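PDB 6VC4: galactose-binding lectin from Arachis hypogaea, which binds D-galactose and galactose-containing sugars as a homotetrameric legume lectin that carries calcium and manganese ions. Local coordinates for residues D83-F88 / F206-S211; E121-S126 / T135-I140. All blocks are in the same frame, centred on the assembly; numbering follows the deposited sequence.

Contact 1. Residues D83-F88 / F206-S211. With QWG ((2R,3R,4S,5R,6S)-2-(hydroxymethyl)-6-{[(2S,3R,4S,5S,6S)-3,4,5-trihydroxy-6-({[(1-{[(2R,3S,4S,5R,6S)-3,4,5-trihydroxy-6-methoxytetrahydro-2H-pyran-2-yl]methyl}-1H-1,2,3-triazol-4-yl)methyl]sulfanyl}methyl)tetrahydro-2H-pyran-2-yl]sulfanyl}tetrahydro-2H-pyran-3,4,5-triol (non-preferred name)), chain E.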
ATOM      1  N   ASP A  83      27.945  -9.967 -18.525  1.00 17.47           N
ATOM      2  CA  ASP A  83      28.775  -8.897 -17.937  1.00 17.66           C
ATOM      3  C   ASP A  83      28.246  -8.266 -16.643  1.00 23.83           C
ATOM      4  O   ASP A  83      29.007  -7.591 -15.951  1.00 20.88           O
ATOM      5  CB  ASP A  83      28.964  -7.810 -18.972  1.00 18.87           C
ATOM      6  CG  ASP A  83      30.103  -8.152 -19.877  1.00 23.78           C
ATOM      7  OD1 ASP A  83      29.856  -8.834 -20.932  1.00 23.49           O
ATOM      8  OD2 ASP A  83      31.241  -7.766 -19.552  1.00 25.55           O
ATOM      9  N   GLY A  84      26.948  -8.440 -16.420  1.00 21.64           N
ATOM     10  CA  GLY A  84      26.277  -7.927 -15.228  1.00 20.39           C
ATOM     11  C   GLY A  84      24.969  -7.226 -15.510  1.00 23.46           C
ATOM     12  O   GLY A  84      24.527  -7.189 -16.647  1.00 23.05           O
ATOM     13  N   ILE A  85      24.405  -6.695 -14.441  1.00 19.99           N
ATOM     14  CA  ILE A  85      23.100  -5.987 -14.428  1.00 20.13           C
ATOM     15  C   ILE A  85      23.324  -4.573 -13.884  1.00 23.10           C
ATOM     16  O   ILE A  85      24.108  -4.428 -12.978  1.00 23.84           O
ATOM     17  CB  ILE A  85      22.101  -6.754 -13.535  1.00 23.25           C
ATOM     18  CG1 ILE A  85      21.912  -8.203 -13.967  1.00 24.75           C
ATOM     19  CG2 ILE A  85      20.777  -6.044 -13.425  1.00 23.11           C
ATOM     20  CD1 ILE A  85      20.923  -8.954 -13.141  1.00 29.35           C
ATOM     21  N   ILE A  86      22.631  -3.596 -14.461  1.00 18.58           N
ATOM     22  CA  ILE A  86      22.600  -2.209 -13.943  1.00 18.22           C
ATOM     23  C   ILE A  86      21.145  -1.767 -13.719  1.00 22.81           C
ATOM     24  O   ILE A  86      20.312  -1.963 -14.582  1.00 20.00           O
ATOM     25  CB  ILE A  86      23.405  -1.199 -14.785  1.00 21.05           C
ATOM     26  CG1 ILE A  86      23.485   0.152 -14.068  1.00 21.34           C
ATOM     27  CG2 ILE A  86      22.879  -1.081 -16.200  1.00 20.70           C
ATOM     28  CD1 ILE A  86      24.326   1.179 -14.740  1.00 25.05           C
ATOM     29  N   PHE A  87      20.896  -1.266 -12.525  1.00 19.70           N
ATOM     30  CA  PHE A  87      19.623  -0.618 -12.163  1.00 19.82           C
ATOM     31  C   PHE A  87      19.862   0.828 -12.524  1.00 23.31           C
ATOM     32  O   PHE A  87      20.774   1.441 -11.962  1.00 20.34           O
ATOM     33  CB  PHE A  87      19.246  -0.822 -10.684  1.00 20.76           C
ATOM     34  CG  PHE A  87      18.173   0.133 -10.200  1.00 21.92           C
ATOM     35  CD1 PHE A  87      16.870   0.037 -10.674  1.00 24.79           C
ATOM     36  CD2 PHE A  87      18.483   1.165  -9.310  1.00 22.95           C
ATOM     37  CE1 PHE A  87      15.879   0.935 -10.232  1.00 26.48           C
ATOM     38  CE2 PHE A  87      17.495   2.071  -8.890  1.00 25.16           C
ATOM     39  CZ  PHE A  87      16.201   1.944  -9.350  1.00 22.93           C
ATOM     40  N   PHE A  88      19.101   1.366 -13.482  1.00 18.39           N
ATOM     41  CA  PHE A  88      19.435   2.712 -13.963  1.00 17.75           C
ATOM     42  C   PHE A  88      18.233   3.642 -14.062  1.00 21.94           C
ATOM     43  O   PHE A  88      17.080   3.227 -13.964  1.00 19.96           O
ATOM     44  CB  PHE A  88      20.166   2.633 -15.332  1.00 17.98           C
ATOM     45  CG  PHE A  88      19.312   2.273 -16.554  1.00 18.41           C
ATOM     46  CD1 PHE A  88      18.823   0.983 -16.729  1.00 21.73           C
ATOM     47  CD2 PHE A  88      19.002   3.229 -17.508  1.00 21.58           C
ATOM     48  CE1 PHE A  88      18.029   0.661 -17.835  1.00 24.63           C
ATOM     49  CE2 PHE A  88      18.251   2.893 -18.651  1.00 24.67           C
ATOM     50  CZ  PHE A  88      17.775   1.610 -18.806  1.00 23.61           C
ATOM     51  N   PHE A 206      16.124  -1.680 -15.617  1.00 19.58           N
ATOM     52  CA  PHE A 206      17.284  -2.588 -15.509  1.00 19.91           C
ATOM     53  C   PHE A 206      17.812  -2.895 -16.914  1.00 23.32           C
ATOM     54  O   PHE A 206      17.054  -3.016 -17.853  1.00 21.78           O
ATOM     55  CB  PHE A 206      16.896  -3.891 -14.820  1.00 22.35           C
ATOM     56  CG  PHE A 206      16.338  -3.727 -13.437  1.00 24.23           C
ATOM     57  CD1 PHE A 206      17.173  -3.682 -12.339  1.00 26.92           C
ATOM     58  CD2 PHE A 206      14.977  -3.611 -13.241  1.00 26.06           C
ATOM     59  CE1 PHE A 206      16.653  -3.524 -11.070  1.00 29.06           C
ATOM     60  CE2 PHE A 206      14.457  -3.465 -11.972  1.00 29.86           C
ATOM     61  CZ  PHE A 206      15.299  -3.414 -10.890  1.00 27.83           C
ATOM     62  N   SER A 207      19.113  -3.051 -16.994  1.00 19.06           N
ATOM     63  CA  SER A 207      19.798  -3.386 -18.253  1.00 19.82           C
ATOM     64  C   SER A 207      20.884  -4.430 -17.973  1.00 23.46           C
ATOM     65  O   SER A 207      21.484  -4.401 -16.942  1.00 22.02           O
ATOM     66  CB  SER A 207      20.377  -2.148 -18.890  1.00 23.70           C
ATOM     67  OG  SER A 207      21.068  -2.441 -20.072  1.00 24.20           O
ATOM     68  N   ALA A 208      21.083  -5.323 -18.921  1.00 20.28           N
ATOM     69  CA  ALA A 208      22.160  -6.309 -18.859  1.00 20.39           C
ATOM     70  C   ALA A 208      22.701  -6.546 -20.256  1.00 22.68           C
ATOM     71  O   ALA A 208      22.005  -6.310 -21.250  1.00 20.23           O
ATOM     72  CB  ALA A 208      21.676  -7.611 -18.238  1.00 21.17           C
ATOM     73  N   SER A 209      23.938  -7.025 -20.335  1.00 20.84           N
ATOM     74  CA  SER A 209      24.577  -7.277 -21.620  1.00 21.49           C
ATOM     75  C   SER A 209      25.612  -8.384 -21.521  1.00 26.83           C
ATOM     76  O   SER A 209      25.980  -8.837 -20.435  1.00 27.12           O
ATOM     77  CB  SER A 209      25.217  -5.995 -22.151  1.00 24.95           C
ATOM     78  OG  SER A 209      26.225  -5.504 -21.286  1.00 30.02           O
ATOM     79  N   GLY A 210      26.003  -8.857 -22.677  1.00 25.71           N
ATOM     80  CA  GLY A 210      27.044  -9.853 -22.842  1.00 24.99           C
ATOM     81  C   GLY A 210      27.826  -9.526 -24.091  1.00 25.31           C
ATOM     82  O   GLY A 210      27.472  -8.596 -24.818  1.00 23.37           O
ATOM     83  N   SER A 211      28.896 -10.272 -24.340  1.00 21.36           N
ATOM     84  CA  SER A 211      29.727 -10.130 -25.534  1.00 20.99           C
ATOM     85  C   SER A 211      29.712 -11.467 -26.357  1.00 26.47           C
ATOM     86  O   SER A 211      28.782 -12.256 -26.206  1.00 27.74           O
ATOM     87  CB  SER A 211      31.140  -9.734 -25.132  1.00 22.06           C
ATOM     88  OG  SER A 211      31.684 -10.756 -24.315  1.00 26.19           O
TER
HETATM   89  C4  QWG E 301      33.455  -9.431 -21.352  1.00 31.65           C
HETATM   90  C3  QWG E 301      33.866  -8.023 -21.778  1.00 31.92           C
HETATM   91  C5  QWG E 301      34.527 -10.428 -21.791  1.00 35.33           C
HETATM   92  C1  QWG E 301      35.174  -9.104 -23.665  1.00 40.22           C
HETATM   93  C2  QWG E 301      34.209  -7.983 -23.262  1.00 36.29           C
HETATM   94  C6  QWG E 301      34.209 -11.864 -21.437  1.00 34.85           C
HETATM   95  C10 QWG E 301      39.369 -10.425 -27.299  1.00 67.32           C
HETATM   96  C9  QWG E 301      38.205 -11.399 -27.382  1.00 65.63           C
HETATM   97  C11 QWG E 301      39.334  -9.602 -26.005  1.00 66.88           C
HETATM   98  C7  QWG E 301      36.921 -10.029 -25.806  1.00 56.01           C
HETATM   99  C8  QWG E 301      36.908 -10.633 -27.212  1.00 61.25           C
HETATM  100  O5  QWG E 301      34.691 -10.366 -23.217  1.00 37.20           O
HETATM  101  O2  QWG E 301      34.747  -6.715 -23.620  1.00 34.71           O
HETATM  102  O3  QWG E 301      32.817  -7.103 -21.516  1.00 27.42           O
HETATM  103  O4  QWG E 301      32.177  -9.772 -21.896  1.00 24.63           O
HETATM  104  O6  QWG E 301      35.368 -12.692 -21.373  1.00 37.77           O
HETATM  105  O11 QWG E 301      38.011  -9.120 -25.679  1.00 62.02           O
HETATM  106  O8  QWG E 301      35.777 -11.471 -27.428  1.00 61.80           O
HETATM  107  O9  QWG E 301      38.211 -12.073 -28.639  1.00 66.31           O
HETATM  108  O10 QWG E 301      40.591 -11.157 -27.410  1.00 68.60           O
HETATM  109  S1  QWG E 301      35.376  -9.144 -25.461  1.00 43.94           S

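Contact 2. Residues E121-S126 / T135-I140. With MN (manganese (II) ion), chain F; CA (calcium ion), chain G; QWG ((2R,3R,4S,5R,6S)-2-(hydroxymethyl)-6-{[(2S,3R,4S,5S,6S)-3,4,5-trihydroxy-6-({[(1-{[(2R,3S,4S,5R,6S)-3,4,5-trihydroxy-6-methoxytetrahydro-2H-pyran-2-yl]methyl}-1H-1,2,3-triazol-4-yl)methyl]sulfanyl}methyl)tetrahydro-2H-pyran-2-yl]sulfanyl}tetrahydro-2H-pyran-3,4,5-triol (non-preferred name)), chain E.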
ATOM      1  N   GLU A 121      25.340  -0.570 -10.645  1.00 19.37           N
ATOM      2  CA  GLU A 121      25.751  -1.752 -11.398  1.00 19.48           C
ATOM      3  C   GLU A 121      26.246  -2.875 -10.478  1.00 22.99           C
ATOM      4  O   GLU A 121      26.864  -2.630  -9.432  1.00 20.19           O
ATOM      5  CB  GLU A 121      26.834  -1.400 -12.430  1.00 20.19           C
ATOM      6  CG  GLU A 121      28.051  -0.757 -11.784  1.00 22.17           C
ATOM      7  CD  GLU A 121      29.309  -0.824 -12.616  1.00 25.10           C
ATOM      8  OE1 GLU A 121      29.333  -0.174 -13.680  1.00 17.50           O
ATOM      9  OE2 GLU A 121      30.293  -1.448 -12.163  1.00 16.44           O
ATOM     10  N   PHE A 122      25.928  -4.101 -10.895  1.00 20.02           N
ATOM     11  CA  PHE A 122      26.293  -5.388 -10.294  1.00 19.97           C
ATOM     12  C   PHE A 122      27.173  -6.071 -11.358  1.00 23.54           C
ATOM     13  O   PHE A 122      26.710  -6.870 -12.162  1.00 21.82           O
ATOM     14  CB  PHE A 122      25.009  -6.167  -9.921  1.00 21.20           C
ATOM     15  CG  PHE A 122      24.139  -5.369  -8.982  1.00 22.00           C
ATOM     16  CD1 PHE A 122      24.328  -5.439  -7.607  1.00 24.73           C
ATOM     17  CD2 PHE A 122      23.172  -4.494  -9.473  1.00 22.92           C
ATOM     18  CE1 PHE A 122      23.553  -4.657  -6.737  1.00 25.28           C
ATOM     19  CE2 PHE A 122      22.406  -3.704  -8.598  1.00 26.59           C
ATOM     20  CZ  PHE A 122      22.615  -3.784  -7.241  1.00 24.19           C
ATOM     21  N   ASP A 123      28.424  -5.630 -11.411  1.00 20.84           N
ATOM     22  CA  ASP A 123      29.411  -5.939 -12.426  1.00 19.97           C
ATOM     23  C   ASP A 123      30.240  -7.202 -12.161  1.00 25.23           C
ATOM     24  O   ASP A 123      31.030  -7.235 -11.224  1.00 23.78           O
ATOM     25  CB  ASP A 123      30.333  -4.727 -12.551  1.00 20.05           C
ATOM     26  CG  ASP A 123      31.151  -4.739 -13.819  1.00 22.52           C
ATOM     27  OD1 ASP A 123      31.149  -5.770 -14.515  1.00 27.71           O
ATOM     28  OD2 ASP A 123      31.715  -3.699 -14.159  1.00 21.11           O
ATOM     29  N   THR A 124      30.143  -8.198 -13.095  1.00 23.44           N
ATOM     30  CA  THR A 124      30.799  -9.504 -12.950  1.00 23.49           C
ATOM     31  C   THR A 124      32.007  -9.744 -13.875  1.00 25.82           C
ATOM     32  O   THR A 124      32.464 -10.886 -13.991  1.00 25.05           O
ATOM     33  CB  THR A 124      29.764 -10.618 -13.141  1.00 32.74           C
ATOM     34  OG1 THR A 124      29.457 -10.780 -14.528  1.00 32.61           O
ATOM     35  CG2 THR A 124      28.488 -10.367 -12.334  1.00 26.01           C
ATOM     36  N   TYR A 125      32.567  -8.683 -14.472  1.00 22.24           N
ATOM     37  CA  TYR A 125      33.729  -8.815 -15.377  1.00 22.35           C
ATOM     38  C   TYR A 125      34.532  -7.523 -15.338  1.00 25.69           C
ATOM     39  O   TYR A 125      33.972  -6.443 -15.516  1.00 24.40           O
ATOM     40  CB  TYR A 125      33.327  -9.182 -16.831  1.00 23.62           C
ATOM     41  CG  TYR A 125      34.543  -9.349 -17.724  1.00 24.89           C
ATOM     42  CD1 TYR A 125      35.204 -10.569 -17.808  1.00 27.13           C
ATOM     43  CD2 TYR A 125      35.115  -8.255 -18.367  1.00 25.01           C
ATOM     44  CE1 TYR A 125      36.388 -10.701 -18.533  1.00 30.72           C
ATOM     45  CE2 TYR A 125      36.329  -8.359 -19.031  1.00 26.63           C
ATOM     46  CZ  TYR A 125      36.946  -9.593 -19.146  1.00 38.35           C
ATOM     47  OH  TYR A 125      38.103  -9.726 -19.873  1.00 39.10           O
ATOM     48  N   SER A 126      35.849  -7.652 -15.134  1.00 22.71           N
ATOM     49  CA  SER A 126      36.763  -6.524 -15.013  1.00 22.37           C
ATOM     50  C   SER A 126      37.238  -5.995 -16.387  1.00 27.75           C
ATOM     51  O   SER A 126      38.134  -6.568 -17.007  1.00 28.64           O
ATOM     52  CB  SER A 126      37.959  -6.893 -14.134  1.00 22.58           C
ATOM     53  OG  SER A 126      38.772  -5.763 -13.875  1.00 32.04           O
ATOM     54  N   THR A 135      38.047  -7.360  -9.037  1.00 32.26           N
ATOM     55  CA  THR A 135      37.054  -8.399  -8.690  1.00 30.04           C
ATOM     56  C   THR A 135      35.625  -7.947  -9.016  1.00 28.66           C
ATOM     57  O   THR A 135      35.444  -6.782  -9.397  1.00 25.40           O
ATOM     58  CB  THR A 135      37.138  -8.738  -7.169  1.00 40.15           C
ATOM     59  OG1 THR A 135      36.550  -7.684  -6.396  1.00 37.48           O
ATOM     60  CG2 THR A 135      38.559  -9.011  -6.676  1.00 39.48           C
ATOM     61  N   ASP A 136      34.604  -8.857  -8.817  1.00 22.54           N
ATOM     62  CA  ASP A 136      33.174  -8.515  -8.918  1.00 21.36           C
ATOM     63  C   ASP A 136      32.889  -7.326  -8.017  1.00 24.03           C
ATOM     64  O   ASP A 136      33.546  -7.174  -6.967  1.00 22.47           O
ATOM     65  CB  ASP A 136      32.269  -9.696  -8.519  1.00 22.79           C
ATOM     66  CG  ASP A 136      32.374 -10.936  -9.395  1.00 30.54           C
ATOM     67  OD1 ASP A 136      33.018 -10.860 -10.469  1.00 32.03           O
ATOM     68  OD2 ASP A 136      31.772 -11.971  -9.026  1.00 31.58           O
ATOM     69  N   HIS A 137      31.970  -6.438  -8.437  1.00 20.88           N
ATOM     70  CA  HIS A 137      31.729  -5.239  -7.645  1.00 20.00           C
ATOM     71  C   HIS A 137      30.382  -4.592  -7.893  1.00 23.67           C
ATOM     72  O   HIS A 137      29.771  -4.745  -8.950  1.00 22.39           O
ATOM     73  CB  HIS A 137      32.832  -4.187  -7.925  1.00 20.80           C
ATOM     74  CG  HIS A 137      32.977  -3.841  -9.375  1.00 24.19           C
ATOM     75  ND1 HIS A 137      33.625  -4.698 -10.280  1.00 25.45           N
ATOM     76  CD2 HIS A 137      32.534  -2.756 -10.048  1.00 25.83           C
ATOM     77  CE1 HIS A 137      33.577  -4.082 -11.447  1.00 24.46           C
ATOM     78  NE2 HIS A 137      32.913  -2.922 -11.362  1.00 25.41           N
ATOM     79  N   VAL A 138      29.969  -3.804  -6.908  1.00 19.65           N
ATOM     80  CA  VAL A 138      28.787  -2.972  -6.996  1.00 19.73           C
ATOM     81  C   VAL A 138      29.333  -1.580  -7.224  1.00 23.64           C
ATOM     82  O   VAL A 138      30.290  -1.191  -6.572  1.00 24.40           O
ATOM     83  CB  VAL A 138      27.837  -3.088  -5.779  1.00 22.50           C
ATOM     84  CG1 VAL A 138      26.601  -2.206  -5.972  1.00 22.45           C
ATOM     85  CG2 VAL A 138      27.420  -4.534  -5.530  1.00 22.06           C
ATOM     86  N   GLY A 139      28.795  -0.887  -8.205  1.00 19.40           N
ATOM     87  CA  GLY A 139      29.261   0.450  -8.528  1.00 19.56           C
ATOM     88  C   GLY A 139      28.128   1.447  -8.611  1.00 22.92           C
ATOM     89  O   GLY A 139      26.988   1.066  -8.860  1.00 22.73           O
ATOM     90  N   ILE A 140      28.444   2.728  -8.365  1.00 19.35           N
ATOM     91  CA  ILE A 140      27.534   3.857  -8.499  1.00 18.98           C
ATOM     92  C   ILE A 140      28.067   4.601  -9.707  1.00 21.02           C
ATOM     93  O   ILE A 140      29.257   4.939  -9.750  1.00 21.54           O
ATOM     94  CB  ILE A 140      27.349   4.707  -7.204  1.00 22.19           C
ATOM     95  CG1 ILE A 140      26.497   3.895  -6.178  1.00 22.47           C
ATOM     96  CG2 ILE A 140      26.685   6.059  -7.544  1.00 23.05           C
ATOM     97  CD1 ILE A 140      26.239   4.542  -4.753  1.00 30.17           C
TER
HETATM   98 MN    MN F 302      32.292  -1.979 -13.075  1.00 35.76          MN
HETATM   99 CA    CA G 303      32.699  -4.724 -16.192  1.00 22.81          CA
HETATM  100  C4  QWG E 301      33.455  -9.431 -21.352  1.00 31.65           C
HETATM  101  C3  QWG E 301      33.866  -8.023 -21.778  1.00 31.92           C
HETATM  102  C5  QWG E 301      34.527 -10.428 -21.791  1.00 35.33           C
HETATM  103  C1  QWG E 301      35.174  -9.104 -23.665  1.00 40.22           C
HETATM  104  C2  QWG E 301      34.209  -7.983 -23.262  1.00 36.29           C
HETATM  105  C6  QWG E 301      34.209 -11.864 -21.437  1.00 34.85           C
HETATM  106  C10 QWG E 301      39.369 -10.425 -27.299  1.00 67.32           C
HETATM  107  C9  QWG E 301      38.205 -11.399 -27.382  1.00 65.63           C
HETATM  108  C11 QWG E 301      39.334  -9.602 -26.005  1.00 66.88           C
HETATM  109  C7  QWG E 301      36.921 -10.029 -25.806  1.00 56.01           C
HETATM  110  C8  QWG E 301      36.908 -10.633 -27.212  1.00 61.25           C
HETATM  111  O5  QWG E 301      34.691 -10.366 -23.217  1.00 37.20           O
HETATM  112  O2  QWG E 301      34.747  -6.715 -23.620  1.00 34.71           O
HETATM  113  O3  QWG E 301      32.817  -7.103 -21.516  1.00 27.42           O
HETATM  114  O4  QWG E 301      32.177  -9.772 -21.896  1.00 24.63           O
HETATM  115  O6  QWG E 301      35.368 -12.692 -21.373  1.00 37.77           O
HETATM  116  O11 QWG E 301      38.011  -9.120 -25.679  1.00 62.02           O
HETATM  117  O8  QWG E 301      35.777 -11.471 -27.428  1.00 61.80           O
HETATM  118  O9  QWG E 301      38.211 -12.073 -28.639  1.00 66.31           O
HETATM  119  O10 QWG E 301      40.591 -11.157 -27.410  1.00 68.60           O
HETATM  120  S1  QWG E 301      35.376  -9.144 -25.461  1.00 43.94           S
HETATM  121  O   HOH W   1      31.492  -0.715 -15.083  1.00 20.88           O
HETATM  122  O   HOH W   2      33.086  -0.155 -12.060  1.00 20.82           O
HETATM  123  O   HOH W   3      31.270  -6.130 -17.177  1.00 18.41           O
HETATM  124  O   HOH W   4      31.745  -2.656 -17.149  1.00 16.36           O

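Contact 1. Residues D83-F88 / F206-S211
Strand 84-88 runs antiparallel to strand 206-209, and Ile86 and Ser207 form a hydrogen-bonded pair between them. Ile86 N gives a nearly straight bond to Ser207 O at 2.8 Å, and Ser207 N returns one to Ile86 O. Just before strand 84-88 begins, Asp83 N bonds to Ser209 O at 3.0 Å. On one face, Phe87 and Phe206 meet obliquely, with ring planes 47° apart. Phe87 CD1 lies over one face of the Phe206 ring, 3.6 Å from Phe206 CE1. Phe69 and Trp223 also pack against this pair. Phe88 has CG between backbone N and carbonyl carbon (chi1 73°), which brings the end of its ring toward the other strand. The edge of this ring meets Phe206 C. Phe88 CE1 comes 3.8 Å from Ser207 CB. Ser207 OG is held by Leu106 O. At the loop end, the Asp83 carboxylate takes two hydroxyls of the terminal sugar ring: ligand O4 bonds to Asp83 OD1 at 2.7 Å and ligand O3 to OD2 at 2.6 Å. Ser211 OG lies 2.7 Å from the same O4. Asp80 and Asn127 also bind the ligand. A cis peptide precedes Asp83, as in the monosaccharide site of legume lectins.

Contact 2. Residues E121-S126 / T135-I140
Glu121 and His137 meet at the manganese ion, on neighbouring antiparallel strands. Glu121 pairs with Gly139 through two backbone hydrogen bonds. Its side chain extends beyond CG and brings Glu121 OE2 to manganese at 2.3 Å, while OE1 accepts a bond from a water on the same ion. The carboxylate plane is turned 41° from the His137 ring. Phe122 points to the opposite face. Its ring lies alongside Val138, Phe122 CD1 being 3.8 Å from Val138 CG2, and also meets the Phe71 ring. Asp123 pairs with His137 through two more backbone bonds. With CG anti to the backbone N (chi1 -164°), its carboxylate reaches both metals. Asp123 OD2 bridges them, at 2.1 Å from manganese and 2.5 Å from calcium, and OD1 binds calcium too. CB of Asp123 sits over a face of the His137 ring in a CH-pi contact. His137 NE2 binds manganese at 2.0 Å, and ND1 donates to Thr135 O, which fixes the ring's rotation. Tyr125 N bonds to Asp123 OD1 from above the carboxylate plane, closing an Asx turn. Tyr125 O binds calcium at 2.2 Å. The sugar lies over one face of the Tyr125 ring, with ligand C5 above the ring centre and Tyr125 CD2 3.6 Å from ligand C4. Asp132 completes both metal sites and Asn127 the calcium site. The metals probably offset the clustered carboxylate charge and order the loop presenting Tyr125 and Asn127 to galactose.

From the N terminus, the chain first enters contact 1 at 83-88. It then reaches contact 2 at 121-126, crosses the metal-binding loop and returns at 135-140, closing a short loop. Contact 1 closes much later, when 206-211 comes back beside 83-88. Contact 2 is therefore nested inside the long loop of contact 1. The two share one seven-stranded antiparallel sheet, in which strands 201-209, 84-91, 117-123 and 137-141 lie side by side. Strands 84-91 and 117-123 join the contacts, with Ile85 O 2.8 Å from Phe122 N. At one end of this sheet, contact 1 supplies polar groups to the sugar and contact 2 an aromatic face.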